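Local coordinates for protein cGAS/DncV-like nucleotidyltransferase in E. coli homolog (Rhodothermus marinus SG0.5JP17-172, PDB 6E0K) that makes the cyclic dinucleotide 3',3'-cUAMP from UTP and ATP, with magnesium as cofactor, as the second messenger of a CBASS antiphage defence system, at residues E42-G47 / V64-S69; D60-V65 / P127-V132; E151-Y156 / N166-H171. All blocks are in the same frame, centred on the assembly; numbering follows the deposited sequence.

Contact 1: E42-G47 / V64-S69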
ATOM      1  N   GLU A  42      14.368   0.898 -11.837  1.00 15.01           N
ATOM      2  CA  GLU A  42      14.610   0.594 -10.435  1.00 16.02           C
ATOM      3  C   GLU A  42      13.608  -0.448  -9.964  1.00 16.61           C
ATOM      4  O   GLU A  42      12.530  -0.625 -10.545  1.00 15.78           O
ATOM      5  CB  GLU A  42      14.536   1.849  -9.564  1.00 19.97           C
ATOM      6  CG  GLU A  42      13.165   2.471  -9.477  1.00 23.94           C
ATOM      7  CD  GLU A  42      13.100   3.606  -8.459  1.00 24.29           C
ATOM      8  OE1 GLU A  42      13.724   3.496  -7.384  1.00 29.20           O
ATOM      9  OE2 GLU A  42      12.422   4.608  -8.740  1.00 26.76           O
ATOM     10  N   VAL A  43      13.989  -1.170  -8.914  1.00 14.77           N
ATOM     11  CA  VAL A  43      13.170  -2.235  -8.363  1.00 13.01           C
ATOM     12  C   VAL A  43      13.064  -1.977  -6.873  1.00 15.27           C
ATOM     13  O   VAL A  43      14.087  -1.940  -6.176  1.00 16.69           O
ATOM     14  CB  VAL A  43      13.781  -3.623  -8.627  1.00 15.50           C
ATOM     15  CG1 VAL A  43      12.829  -4.723  -8.163  1.00 18.03           C
ATOM     16  CG2 VAL A  43      14.139  -3.774 -10.098  1.00 20.98           C
ATOM     17  N   TYR A  44      11.844  -1.784  -6.381  1.00 13.13           N
ATOM     18  CA  TYR A  44      11.655  -1.546  -4.961  1.00 12.39           C
ATOM     19  C   TYR A  44      10.371  -2.208  -4.487  1.00 14.59           C
ATOM     20  O   TYR A  44       9.528  -2.627  -5.282  1.00 14.37           O
ATOM     21  CB  TYR A  44      11.672  -0.042  -4.634  1.00 15.49           C
ATOM     22  CG  TYR A  44      10.622   0.830  -5.297  1.00 12.99           C
ATOM     23  CD1 TYR A  44      10.851   1.401  -6.547  1.00 14.39           C
ATOM     24  CD2 TYR A  44       9.420   1.121  -4.648  1.00 13.49           C
ATOM     25  CE1 TYR A  44       9.898   2.231  -7.143  1.00 14.20           C
ATOM     26  CE2 TYR A  44       8.460   1.944  -5.239  1.00 13.70           C
ATOM     27  CZ  TYR A  44       8.707   2.487  -6.483  1.00 14.58           C
ATOM     28  OH  TYR A  44       7.765   3.309  -7.065  1.00 14.45           O
ATOM     29  N   LEU A  45      10.247  -2.349  -3.165  1.00 14.70           N
ATOM     30  CA  LEU A  45       9.054  -2.947  -2.598  1.00 14.20           C
ATOM     31  C   LEU A  45       8.033  -1.887  -2.247  1.00 13.52           C
ATOM     32  O   LEU A  45       8.378  -0.748  -1.933  1.00 14.98           O
ATOM     33  CB  LEU A  45       9.368  -3.743  -1.330  1.00 19.52           C
ATOM     34  CG  LEU A  45      10.210  -4.978  -1.566  1.00 20.28           C
ATOM     35  CD1 LEU A  45      10.194  -5.828  -0.309  1.00 20.23           C
ATOM     36  CD2 LEU A  45       9.675  -5.759  -2.772  1.00 18.95           C
ATOM     37  N   GLN A  46       6.769  -2.285  -2.283  1.00 13.93           N
ATOM     38  CA  GLN A  46       5.702  -1.477  -1.723  1.00 17.83           C
ATOM     39  C   GLN A  46       4.860  -2.393  -0.851  1.00 15.83           C
ATOM     40  O   GLN A  46       5.253  -3.542  -0.580  1.00 16.68           O
ATOM     41  CB  GLN A  46       4.874  -0.802  -2.824  1.00 16.36           C
ATOM     42  CG  GLN A  46       4.057  -1.755  -3.702  1.00 14.50           C
ATOM     43  CD  GLN A  46       3.064  -0.991  -4.582  1.00 21.21           C
ATOM     44  OE1 GLN A  46       2.591   0.082  -4.208  1.00 23.02           O
ATOM     45  NE2 GLN A  46       2.742  -1.552  -5.745  1.00 18.94           N
ATOM     46  N   GLY A  47       3.717  -1.899  -0.384  1.00 17.69           N
ATOM     47  CA  GLY A  47       2.861  -2.829   0.324  1.00 16.86           C
ATOM     48  C   GLY A  47       3.333  -3.090   1.742  1.00 12.45           C
ATOM     49  O   GLY A  47       4.193  -2.398   2.292  1.00 14.26           O
ATOM     50  N   VAL A  64       7.745  -3.234  -7.209  1.00 10.73           N
ATOM     51  CA  VAL A  64       7.579  -2.189  -8.216  1.00 11.09           C
ATOM     52  C   VAL A  64       8.814  -2.173  -9.113  1.00 11.90           C
ATOM     53  O   VAL A  64       9.943  -2.077  -8.621  1.00 12.78           O
ATOM     54  CB  VAL A  64       7.379  -0.813  -7.562  1.00 10.54           C
ATOM     55  CG1 VAL A  64       7.139   0.234  -8.645  1.00 14.37           C
ATOM     56  CG2 VAL A  64       6.210  -0.832  -6.590  1.00 14.13           C
ATOM     57  N   VAL A  65       8.598  -2.257 -10.422  1.00 11.62           N
ATOM     58  CA  VAL A  65       9.662  -2.158 -11.415  1.00 11.04           C
ATOM     59  C   VAL A  65       9.390  -0.881 -12.199  1.00 13.72           C
ATOM     60  O   VAL A  65       8.435  -0.819 -12.986  1.00 13.09           O
ATOM     61  CB  VAL A  65       9.701  -3.405 -12.307  1.00 11.27           C
ATOM     62  CG1 VAL A  65      10.691  -3.229 -13.436  1.00 11.87           C
ATOM     63  CG2 VAL A  65      10.105  -4.613 -11.461  1.00 12.30           C
ATOM     64  N   GLN A  66      10.180   0.160 -11.947  1.00 10.93           N
ATOM     65  CA  GLN A  66       9.837   1.518 -12.369  1.00 10.88           C
ATOM     66  C   GLN A  66      10.905   2.081 -13.296  1.00 12.64           C
ATOM     67  O   GLN A  66      12.083   2.164 -12.925  1.00 13.91           O
ATOM     68  CB  GLN A  66       9.653   2.423 -11.148  1.00 11.35           C
ATOM     69  CG  GLN A  66       9.423   3.886 -11.530  1.00 10.61           C
ATOM     70  CD  GLN A  66       9.033   4.740 -10.340  1.00 12.37           C
ATOM     71  OE1 GLN A  66       8.245   4.312  -9.488  1.00 15.86           O
ATOM     72  NE2 GLN A  66       9.555   5.964 -10.283  1.00 14.70           N
ATOM     73  N   LEU A  67      10.488   2.486 -14.496  1.00 11.14           N
ATOM     74  CA  LEU A  67      11.392   3.128 -15.441  1.00 11.78           C
ATOM     75  C   LEU A  67      11.488   4.609 -15.112  1.00 13.38           C
ATOM     76  O   LEU A  67      10.463   5.283 -14.970  1.00 13.41           O
ATOM     77  CB  LEU A  67      10.878   2.937 -16.867  1.00 11.82           C
ATOM     78  CG  LEU A  67      11.790   3.495 -17.945  1.00 15.80           C
ATOM     79  CD1 LEU A  67      13.067   2.693 -17.975  1.00 19.98           C
ATOM     80  CD2 LEU A  67      11.087   3.495 -19.302  1.00 18.66           C
ATOM     81  N   ASN A  68      12.718   5.117 -14.978  1.00 14.23           N
ATOM     82  CA  ASN A  68      12.945   6.516 -14.630  1.00 13.39           C
ATOM     83  C   ASN A  68      13.663   7.312 -15.704  1.00 15.90           C
ATOM     84  O   ASN A  68      13.902   8.509 -15.505  1.00 20.97           O
ATOM     85  CB  ASN A  68      13.740   6.611 -13.323  1.00 17.09           C
ATOM     86  CG  ASN A  68      12.925   6.199 -12.131  1.00 18.98           C
ATOM     87  OD1 ASN A  68      11.798   6.662 -11.967  1.00 17.81           O
ATOM     88  ND2 ASN A  68      13.479   5.329 -11.289  1.00 19.94           N
ATOM     89  N   SER A  69      14.008   6.701 -16.831  1.00 14.14           N
ATOM     90  CA  SER A  69      14.693   7.454 -17.873  1.00 14.03           C
ATOM     91  C   SER A  69      13.737   8.345 -18.644  1.00 20.53           C
ATOM     92  O   SER A  69      14.172   9.271 -19.335  1.00 21.25           O
ATOM     93  CB  SER A  69      15.399   6.490 -18.820  1.00 16.76           C
ATOM     94  OG  SER A  69      14.449   5.624 -19.422  1.00 18.69           O
TER
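Tyr-44 lays its ring across Val-64, its partner in an antiparallel pair of strands. Val-64 CB stands over the middle of one ring face, 3.8 Å from the centroid, a CH-pi contact. With chi1 at 60°, the ring folds back between the backbone N and carbonyl carbon of Tyr-44, bringing it over the neighbouring strand. The phenol OH then donates to Gln-66 OE1 at 2.7 Å. That oxygen sits at the ring edge, near its plane, while the amide of Gln-66 is turned 75° from the ring. Glu-42 lies alongside Gln-66, and both side chains point the same way. Glu-42 OE2 takes a nearly straight bond from Asn-68 ND2 at 2.9 Å, from above the carboxylate plane. Gln-66 NE2 donates to Asn-68 OD1 at 2.9 Å, on a lone pair. Asn-68 OD1 also accepts from Gln-135 NE2. Val-64 CG2 meets Gln-46 NE2 at 3.6 Å, the side chains crossing at about a right angle. Two hydrogen-bonded backbone pairs, Glu-42 with Gln-66 and Tyr-44 with Val-64, hold the strands in register. Val-43 and Val-65 turn to the opposite face, where helix 18-32 packs.

The chemistry is a polar chain on one sheet face: each amide gives and accepts, which should fix its rotation. Lys-169 pairs with Glu-42 OE2, so the carboxylate is probably charged. Gln-46, which binds UTP and ATP, joins this face to the nucleotide site.

Contact 2: D60-V65 / P127-V132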
ATOM      1  N   ASP A  60       2.224 -12.809  -0.542  1.00 16.55           N
ATOM      2  CA  ASP A  60       2.904 -12.438  -1.776  1.00 15.48           C
ATOM      3  C   ASP A  60       3.606 -11.097  -1.607  1.00 13.00           C
ATOM      4  O   ASP A  60       3.179 -10.231  -0.843  1.00 15.45           O
ATOM      5  CB  ASP A  60       1.922 -12.344  -2.951  1.00 18.41           C
ATOM      6  CG  ASP A  60       1.294 -13.685  -3.334  1.00 22.74           C
ATOM      7  OD1 ASP A  60       1.653 -14.750  -2.777  1.00 23.67           O
ATOM      8  OD2 ASP A  60       0.419 -13.659  -4.228  1.00 30.33           O
ATOM      9  N   VAL A  61       4.697 -10.921  -2.330  1.00 12.56           N
ATOM     10  CA  VAL A  61       5.523  -9.724  -2.215  1.00 11.30           C
ATOM     11  C   VAL A  61       5.132  -8.737  -3.306  1.00 13.42           C
ATOM     12  O   VAL A  61       5.088  -9.093  -4.491  1.00 15.59           O
ATOM     13  CB  VAL A  61       7.016 -10.081  -2.319  1.00 12.01           C
ATOM     14  CG1 VAL A  61       7.868  -8.831  -2.177  1.00 15.65           C
ATOM     15  CG2 VAL A  61       7.392 -11.108  -1.251  1.00 13.82           C
ATOM     16  N   ASP A  62       4.887  -7.489  -2.915  1.00 12.08           N
ATOM     17  CA  ASP A  62       4.514  -6.436  -3.862  1.00 11.91           C
ATOM     18  C   ASP A  62       5.767  -5.697  -4.324  1.00 13.58           C
ATOM     19  O   ASP A  62       6.365  -4.925  -3.562  1.00 15.26           O
ATOM     20  CB  ASP A  62       3.517  -5.473  -3.226  1.00 12.73           C
ATOM     21  CG  ASP A  62       2.233  -6.160  -2.813  1.00 23.74           C
ATOM     22  OD1 ASP A  62       1.641  -6.876  -3.645  1.00 26.66           O
ATOM     23  OD2 ASP A  62       1.832  -6.007  -1.639  1.00 36.33           O
ATOM     24  N   VAL A  63       6.160  -5.923  -5.580  1.00 11.19           N
ATOM     25  CA  VAL A  63       7.386  -5.381  -6.146  1.00 10.88           C
ATOM     26  C   VAL A  63       7.020  -4.347  -7.199  1.00 12.86           C
ATOM     27  O   VAL A  63       6.103  -4.563  -7.994  1.00 15.97           O
ATOM     28  CB  VAL A  63       8.249  -6.498  -6.766  1.00 14.29           C
ATOM     29  CG1 VAL A  63       9.551  -5.932  -7.343  1.00 16.22           C
ATOM     30  CG2 VAL A  63       8.522  -7.591  -5.724  1.00 13.67           C
ATOM     31  N   VAL A  64       7.745  -3.234  -7.209  1.00 10.73           N
ATOM     32  CA  VAL A  64       7.579  -2.189  -8.216  1.00 11.09           C
ATOM     33  C   VAL A  64       8.814  -2.173  -9.113  1.00 11.90           C
ATOM     34  O   VAL A  64       9.943  -2.077  -8.621  1.00 12.78           O
ATOM     35  CB  VAL A  64       7.379  -0.813  -7.562  1.00 10.54           C
ATOM     36  CG1 VAL A  64       7.139   0.234  -8.645  1.00 14.37           C
ATOM     37  CG2 VAL A  64       6.210  -0.832  -6.590  1.00 14.13           C
ATOM     38  N   VAL A  65       8.598  -2.257 -10.422  1.00 11.62           N
ATOM     39  CA  VAL A  65       9.662  -2.158 -11.415  1.00 11.04           C
ATOM     40  C   VAL A  65       9.390  -0.881 -12.199  1.00 13.72           C
ATOM     41  O   VAL A  65       8.435  -0.819 -12.986  1.00 13.09           O
ATOM     42  CB  VAL A  65       9.701  -3.405 -12.307  1.00 11.27           C
ATOM     43  CG1 VAL A  65      10.691  -3.229 -13.436  1.00 11.87           C
ATOM     44  CG2 VAL A  65      10.105  -4.613 -11.461  1.00 12.30           C
ATOM     45  N   PRO A 127       6.163 -15.776  -3.972  1.00 12.95           N
ATOM     46  CA  PRO A 127       5.609 -15.225  -5.205  1.00 13.56           C
ATOM     47  C   PRO A 127       5.651 -13.709  -5.157  1.00 14.16           C
ATOM     48  O   PRO A 127       5.468 -13.093  -4.102  1.00 13.15           O
ATOM     49  CB  PRO A 127       4.163 -15.743  -5.217  1.00 16.48           C
ATOM     50  CG  PRO A 127       4.134 -16.858  -4.214  1.00 13.85           C
ATOM     51  CD  PRO A 127       5.142 -16.473  -3.175  1.00 15.27           C
ATOM     52  N   ALA A 128       5.915 -13.112  -6.313  1.00 14.15           N
ATOM     53  CA  ALA A 128       6.005 -11.675  -6.452  1.00 13.23           C
ATOM     54  C   ALA A 128       4.885 -11.187  -7.358  1.00 14.45           C
ATOM     55  O   ALA A 128       4.583 -11.799  -8.389  1.00 17.10           O
ATOM     56  CB  ALA A 128       7.366 -11.262  -7.016  1.00 16.33           C
ATOM     57  N   ASP A 129       4.249 -10.105  -6.949  1.00 14.48           N
ATOM     58  CA  ASP A 129       3.269  -9.409  -7.770  1.00 13.37           C
ATOM     59  C   ASP A 129       3.954  -8.134  -8.237  1.00 15.18           C
ATOM     60  O   ASP A 129       4.193  -7.228  -7.433  1.00 16.88           O
ATOM     61  CB  ASP A 129       2.007  -9.114  -6.964  1.00 19.07           C
ATOM     62  CG  ASP A 129       0.848  -8.703  -7.832  1.00 33.75           C
ATOM     63  OD1 ASP A 129       0.575  -9.404  -8.830  1.00 34.66           O
ATOM     64  OD2 ASP A 129       0.204  -7.682  -7.507  1.00 41.09           O
ATOM     65  N   VAL A 130       4.311  -8.084  -9.520  1.00 12.12           N
ATOM     66  CA  VAL A 130       5.223  -7.070 -10.045  1.00 12.54           C
ATOM     67  C   VAL A 130       4.420  -6.023 -10.801  1.00 14.79           C
ATOM     68  O   VAL A 130       3.783  -6.333 -11.812  1.00 18.16           O
ATOM     69  CB  VAL A 130       6.293  -7.695 -10.954  1.00 13.13           C
ATOM     70  CG1 VAL A 130       7.226  -6.623 -11.477  1.00 20.00           C
ATOM     71  CG2 VAL A 130       7.100  -8.754 -10.194  1.00 14.74           C
ATOM     72  N   VAL A 131       4.455  -4.783 -10.316  1.00 11.83           N
ATOM     73  CA  VAL A 131       3.840  -3.659 -11.019  1.00 10.95           C
ATOM     74  C   VAL A 131       4.896  -3.032 -11.921  1.00 14.07           C
ATOM     75  O   VAL A 131       5.917  -2.525 -11.443  1.00 15.66           O
ATOM     76  CB  VAL A 131       3.272  -2.628 -10.036  1.00 12.67           C
ATOM     77  CG1 VAL A 131       2.787  -1.402 -10.806  1.00 18.00           C
ATOM     78  CG2 VAL A 131       2.127  -3.219  -9.239  1.00 20.85           C
ATOM     79  N   VAL A 132       4.663  -3.096 -13.228  1.00 13.45           N
ATOM     80  CA  VAL A 132       5.557  -2.508 -14.217  1.00 11.32           C
ATOM     81  C   VAL A 132       5.046  -1.109 -14.515  1.00 11.95           C
ATOM     82  O   VAL A 132       3.895  -0.941 -14.932  1.00 15.04           O
ATOM     83  CB  VAL A 132       5.607  -3.360 -15.492  1.00 16.84           C
ATOM     84  CG1 VAL A 132       6.464  -2.678 -16.535  1.00 22.29           C
ATOM     85  CG2 VAL A 132       6.139  -4.750 -15.177  1.00 17.52           C
TER
HETATM   86  O   HOH W   1       1.289  -5.788  -6.141  1.00 25.03           O
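Asp-129 and Asp-62 are partners on neighbouring parallel strands, and both send their carboxylates to the same sheet face. From Asp-129, CB lies 4.0 Å from Asp-62 OD1 and just as near the carbonyl oxygen of Val-61. CG stands anti to the backbone N (chi1 -166°), and the two oxygens part ways from there. Asp-129 OD2 faces Asp-62 OD1 across 4.2 Å, with the carboxylate planes 73° apart. A water bridges them, 2.6 Å from Asp-129 OD2 and 2.7 Å from Asp-62 OD1. Asp-129 OD1 turns to other partners: it bonds Thr-118 OG1 and forms a salt bridge with Lys-120. Asp-60 comes in at the start of the strand, its OD1 against Pro-127 CG at 3.6 Å.

Five backbone bonds join the strands, from Val-61 N to Pro-127 O through to Val-65 N to Val-131 O. The opposite face is apolar. There Val-65 CG2 meets Val-130 CG1 at 3.5 Å, and Val-63 CG2 reaches Ala-128 CB. Helices 18-32 and 92-107 cover parts of this face.

Asp-60, Asp-62 and Asp-129 bind magnesium, the acidic metal site characteristic of the nucleotidyltransferase fold. Asp-62 and Asp-129 are level on adjacent strands; Asp-60 lies two residues before Asp-62, in the loop leading into the strand. The chemistry implies a cluster of negative charge built for a cation, with a water between Asp-62 and Asp-129, and Thr-118 and Lys-120 probably fixing the carboxylate of Asp-129.

Contact 3: E151-Y156 / N166-H171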
ATOM      1  N   GLU A 151       6.360  13.316  -7.499  1.00 14.58           N
ATOM      2  CA  GLU A 151       6.709  12.116  -8.246  1.00 14.60           C
ATOM      3  C   GLU A 151       5.851  10.946  -7.795  1.00 16.32           C
ATOM      4  O   GLU A 151       5.756  10.664  -6.590  1.00 19.08           O
ATOM      5  CB  GLU A 151       8.186  11.754  -8.086  1.00 19.01           C
ATOM      6  CG  GLU A 151       8.598  10.627  -9.025  1.00 30.89           C
ATOM      7  CD  GLU A 151       9.936  10.016  -8.666  1.00 36.79           C
ATOM      8  OE1 GLU A 151      10.933  10.761  -8.633  1.00 43.35           O
ATOM      9  OE2 GLU A 151       9.983   8.794  -8.415  1.00 38.28           O
ATOM     10  N   GLY A 152       5.241  10.272  -8.764  1.00 15.86           N
ATOM     11  CA  GLY A 152       4.589   8.996  -8.585  1.00 17.11           C
ATOM     12  C   GLY A 152       5.027   8.045  -9.680  1.00 14.98           C
ATOM     13  O   GLY A 152       6.138   8.132 -10.202  1.00 14.90           O
ATOM     14  N   MET A 153       4.132   7.126 -10.023  1.00 12.95           N
ATOM     15  CA  MET A 153       4.368   6.232 -11.144  1.00 10.71           C
ATOM     16  C   MET A 153       3.026   5.921 -11.778  1.00 12.16           C
ATOM     17  O   MET A 153       1.967   6.170 -11.194  1.00 13.81           O
ATOM     18  CB  MET A 153       5.101   4.948 -10.712  1.00 11.33           C
ATOM     19  CG  MET A 153       4.482   4.216  -9.528  1.00 13.19           C
ATOM     20  SD  MET A 153       3.021   3.261  -9.990  1.00 14.54           S
ATOM     21  CE  MET A 153       3.134   1.876  -8.838  1.00 12.68           C
ATOM     22  N   THR A 154       3.072   5.374 -12.988  1.00 11.63           N
ATOM     23  CA  THR A 154       1.834   5.098 -13.694  1.00 12.63           C
ATOM     24  C   THR A 154       1.988   3.860 -14.567  1.00 12.75           C
ATOM     25  O   THR A 154       3.093   3.504 -14.994  1.00 13.34           O
ATOM     26  CB  THR A 154       1.395   6.315 -14.538  1.00 14.78           C
ATOM     27  OG1 THR A 154       0.067   6.110 -15.045  1.00 15.16           O
ATOM     28  CG2 THR A 154       2.340   6.538 -15.695  1.00 14.95           C
ATOM     29  N   PHE A 155       0.858   3.204 -14.822  1.00 13.42           N
ATOM     30  CA  PHE A 155       0.826   2.035 -15.685  1.00 15.29           C
ATOM     31  C   PHE A 155      -0.527   1.997 -16.378  1.00 14.64           C
ATOM     32  O   PHE A 155      -1.493   2.612 -15.925  1.00 16.64           O
ATOM     33  CB  PHE A 155       1.084   0.735 -14.903  1.00 15.70           C
ATOM     34  CG  PHE A 155       0.202   0.565 -13.689  1.00 17.94           C
ATOM     35  CD1 PHE A 155       0.572   1.108 -12.468  1.00 15.38           C
ATOM     36  CD2 PHE A 155      -0.996  -0.133 -13.772  1.00 21.75           C
ATOM     37  CE1 PHE A 155      -0.236   0.965 -11.345  1.00 24.16           C
ATOM     38  CE2 PHE A 155      -1.800  -0.287 -12.655  1.00 23.18           C
ATOM     39  CZ  PHE A 155      -1.418   0.267 -11.438  1.00 24.71           C
ATOM     40  N   TYR A 156      -0.571   1.295 -17.503  1.00 15.72           N
ATOM     41  CA  TYR A 156      -1.779   1.159 -18.304  1.00 17.12           C
ATOM     42  C   TYR A 156      -2.452  -0.164 -17.965  1.00 19.26           C
ATOM     43  O   TYR A 156      -1.786  -1.149 -17.633  1.00 19.68           O
ATOM     44  CB  TYR A 156      -1.441   1.229 -19.798  1.00 21.19           C
ATOM     45  CG  TYR A 156      -2.612   1.337 -20.743  1.00 19.38           C
ATOM     46  CD1 TYR A 156      -3.433   2.465 -20.756  1.00 17.88           C
ATOM     47  CD2 TYR A 156      -2.879   0.332 -21.672  1.00 19.13           C
ATOM     48  CE1 TYR A 156      -4.494   2.574 -21.649  1.00 20.41           C
ATOM     49  CE2 TYR A 156      -3.928   0.433 -22.560  1.00 17.41           C
ATOM     50  CZ  TYR A 156      -4.743   1.553 -22.547  1.00 21.60           C
ATOM     51  OH  TYR A 156      -5.788   1.652 -23.444  1.00 22.96           O
ATOM     52  N   ASN A 166      -0.073   5.971  -9.087  1.00 14.23           N
ATOM     53  CA  ASN A 166       0.121   5.683  -7.675  1.00 15.50           C
ATOM     54  C   ASN A 166       1.348   6.422  -7.161  1.00 14.81           C
ATOM     55  O   ASN A 166       2.206   6.865  -7.930  1.00 14.74           O
ATOM     56  CB  ASN A 166       0.294   4.180  -7.415  1.00 14.99           C
ATOM     57  CG  ASN A 166      -0.971   3.378  -7.668  1.00 16.78           C
ATOM     58  OD1 ASN A 166      -2.081   3.916  -7.744  1.00 21.24           O
ATOM     59  ND2 ASN A 166      -0.804   2.074  -7.792  1.00 16.05           N
ATOM     60  N   TYR A 167       1.448   6.516  -5.836  1.00 14.90           N
ATOM     61  CA  TYR A 167       2.540   7.231  -5.177  1.00 12.02           C
ATOM     62  C   TYR A 167       3.131   6.399  -4.043  1.00 13.48           C
ATOM     63  O   TYR A 167       3.161   6.837  -2.888  1.00 15.11           O
ATOM     64  CB  TYR A 167       2.047   8.573  -4.647  1.00 12.31           C
ATOM     65  CG  TYR A 167       1.480   9.492  -5.708  1.00 14.43           C
ATOM     66  CD1 TYR A 167       0.135   9.455  -6.054  1.00 15.77           C
ATOM     67  CD2 TYR A 167       2.309  10.395  -6.358  1.00 16.76           C
ATOM     68  CE1 TYR A 167      -0.369  10.329  -7.049  1.00 16.75           C
ATOM     69  CE2 TYR A 167       1.823  11.257  -7.326  1.00 18.77           C
ATOM     70  CZ  TYR A 167       0.495  11.215  -7.670  1.00 19.22           C
ATOM     71  OH  TYR A 167       0.037  12.082  -8.652  1.00 22.59           O
ATOM     72  N   PRO A 168       3.625   5.197  -4.340  1.00 12.58           N
ATOM     73  CA  PRO A 168       4.099   4.321  -3.252  1.00 12.14           C
ATOM     74  C   PRO A 168       5.275   4.883  -2.474  1.00 13.65           C
ATOM     75  O   PRO A 168       5.388   4.622  -1.264  1.00 14.01           O
ATOM     76  CB  PRO A 168       4.478   3.027  -3.987  1.00 14.38           C
ATOM     77  CG  PRO A 168       4.831   3.483  -5.379  1.00 13.94           C
ATOM     78  CD  PRO A 168       3.873   4.607  -5.673  1.00 15.12           C
ATOM     79  N   LYS A 169       6.166   5.642  -3.119  1.00 13.01           N
ATOM     80  CA  LYS A 169       7.293   6.198  -2.379  1.00 13.61           C
ATOM     81  C   LYS A 169       6.823   7.202  -1.336  1.00 13.27           C
ATOM     82  O   LYS A 169       7.379   7.259  -0.233  1.00 14.03           O
ATOM     83  CB  LYS A 169       8.283   6.856  -3.335  1.00 16.93           C
ATOM     84  CG  LYS A 169       8.891   5.896  -4.333  1.00 15.44           C
ATOM     85  CD  LYS A 169       9.883   6.628  -5.203  1.00 16.70           C
ATOM     86  CE  LYS A 169      10.563   5.674  -6.178  1.00 21.95           C
ATOM     87  NZ  LYS A 169      11.499   6.405  -7.083  1.00 26.63           N
ATOM     88  N   LEU A 170       5.820   8.020  -1.674  1.00 14.33           N
ATOM     89  CA  LEU A 170       5.295   8.974  -0.703  1.00 14.38           C
ATOM     90  C   LEU A 170       4.507   8.270   0.388  1.00 13.44           C
ATOM     91  O   LEU A 170       4.568   8.672   1.558  1.00 15.81           O
ATOM     92  CB  LEU A 170       4.415  10.013  -1.388  1.00 14.46           C
ATOM     93  CG  LEU A 170       5.193  10.948  -2.300  1.00 18.44           C
ATOM     94  CD1 LEU A 170       4.224  11.900  -2.973  1.00 19.07           C
ATOM     95  CD2 LEU A 170       6.226  11.698  -1.496  1.00 24.19           C
ATOM     96  N   HIS A 171       3.752   7.231   0.026  1.00 12.76           N
ATOM     97  CA  HIS A 171       3.098   6.399   1.037  1.00 12.88           C
ATOM     98  C   HIS A 171       4.119   5.901   2.057  1.00 13.58           C
ATOM     99  O   HIS A 171       3.914   6.028   3.269  1.00 12.64           O
ATOM    100  CB  HIS A 171       2.372   5.229   0.363  1.00 12.16           C
ATOM    101  CG  HIS A 171       1.665   4.317   1.320  1.00 14.38           C
ATOM    102  ND1 HIS A 171       0.321   4.424   1.592  1.00 14.35           N
ATOM    103  CD2 HIS A 171       2.120   3.279   2.065  1.00 17.58           C
ATOM    104  CE1 HIS A 171      -0.027   3.497   2.469  1.00 15.22           C
ATOM    105  NE2 HIS A 171       1.045   2.785   2.766  1.00 16.83           N
TER
HETATM  106  O   HOH W   2       6.005   9.128  -4.722  1.00 33.89           O
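Met-153 and Asn-166 form the backbone core of this contact, an antiparallel hydrogen-bonded pair. Met-153 N donates to Asn-166 O, and Asn-166 N donates back to Met-153 O, both at 2.9 Å.

Charged groups meet beyond the pair. Glu-151 OE2 offers its syn lone pair to Lys-169 NZ, a salt bridge at 3.1 Å. The lysine chain is extended beyond CG, and this carries its ammonium from the helix to the carboxylate. Glu-42 OE2 also pairs with the same NZ, so two acids share one lysine.

The apolar contacts centre on the side chain of Met-153. Its CG touches Pro-168 CD at 3.9 Å. The chain then bends (chi2 78°), and SD and CE both lie 3.9 Å from Asn-166 CB. Asn-166, which binds UTP, thus has the thioether along its flank. The ring edge of Phe-155 approaches the amide end of Asn-166, with the two planes 75° apart.

The ring of Tyr-167 packs on the backbone at Gly-152. Tyr-167 CD2 comes to 3.5 Å from Gly-152 CA, and the ring meets Glu-151 O at its edge. Gly-152 CA also lies 3.3 Å from Asn-166 O.

Tyr-167 is the N-cap of helix 168-181, and its carbonyl oxygen accepts the first turn's bond from His-171 N. The contact therefore joins strand 150-157 to the passage from strand 162-166 into that helix. Strand 127-138 flanks strand 150-157 on its other side, bonding Gly-152 and Thr-154.

How the contacts relate
The three contacts share one mixed sheet. Contacts 1 and 2 both use strand 61-68, with centres about 9 Å apart, and have Val-64 and Val-65 in common. Between them Gln-46 N probably bonds Asp-62 O at 3.0 Å, linking a nucleotide-binding residue to a magnesium-binding one. Contact 3 lies about 9 Å from contact 1, centre to centre. Lys-169 NZ reaches Glu-42 OE2 at 2.6 Å there, and Tyr-44 OH packs on Pro-168 CG. Contacts 2 and 3 are about 14 Å apart between centres, but Val-131 CG1 touches Met-153 CE at 3.8 Å. Together they bring Gln-46, the three metal-binding aspartates and Asn-166 to the nucleotide site.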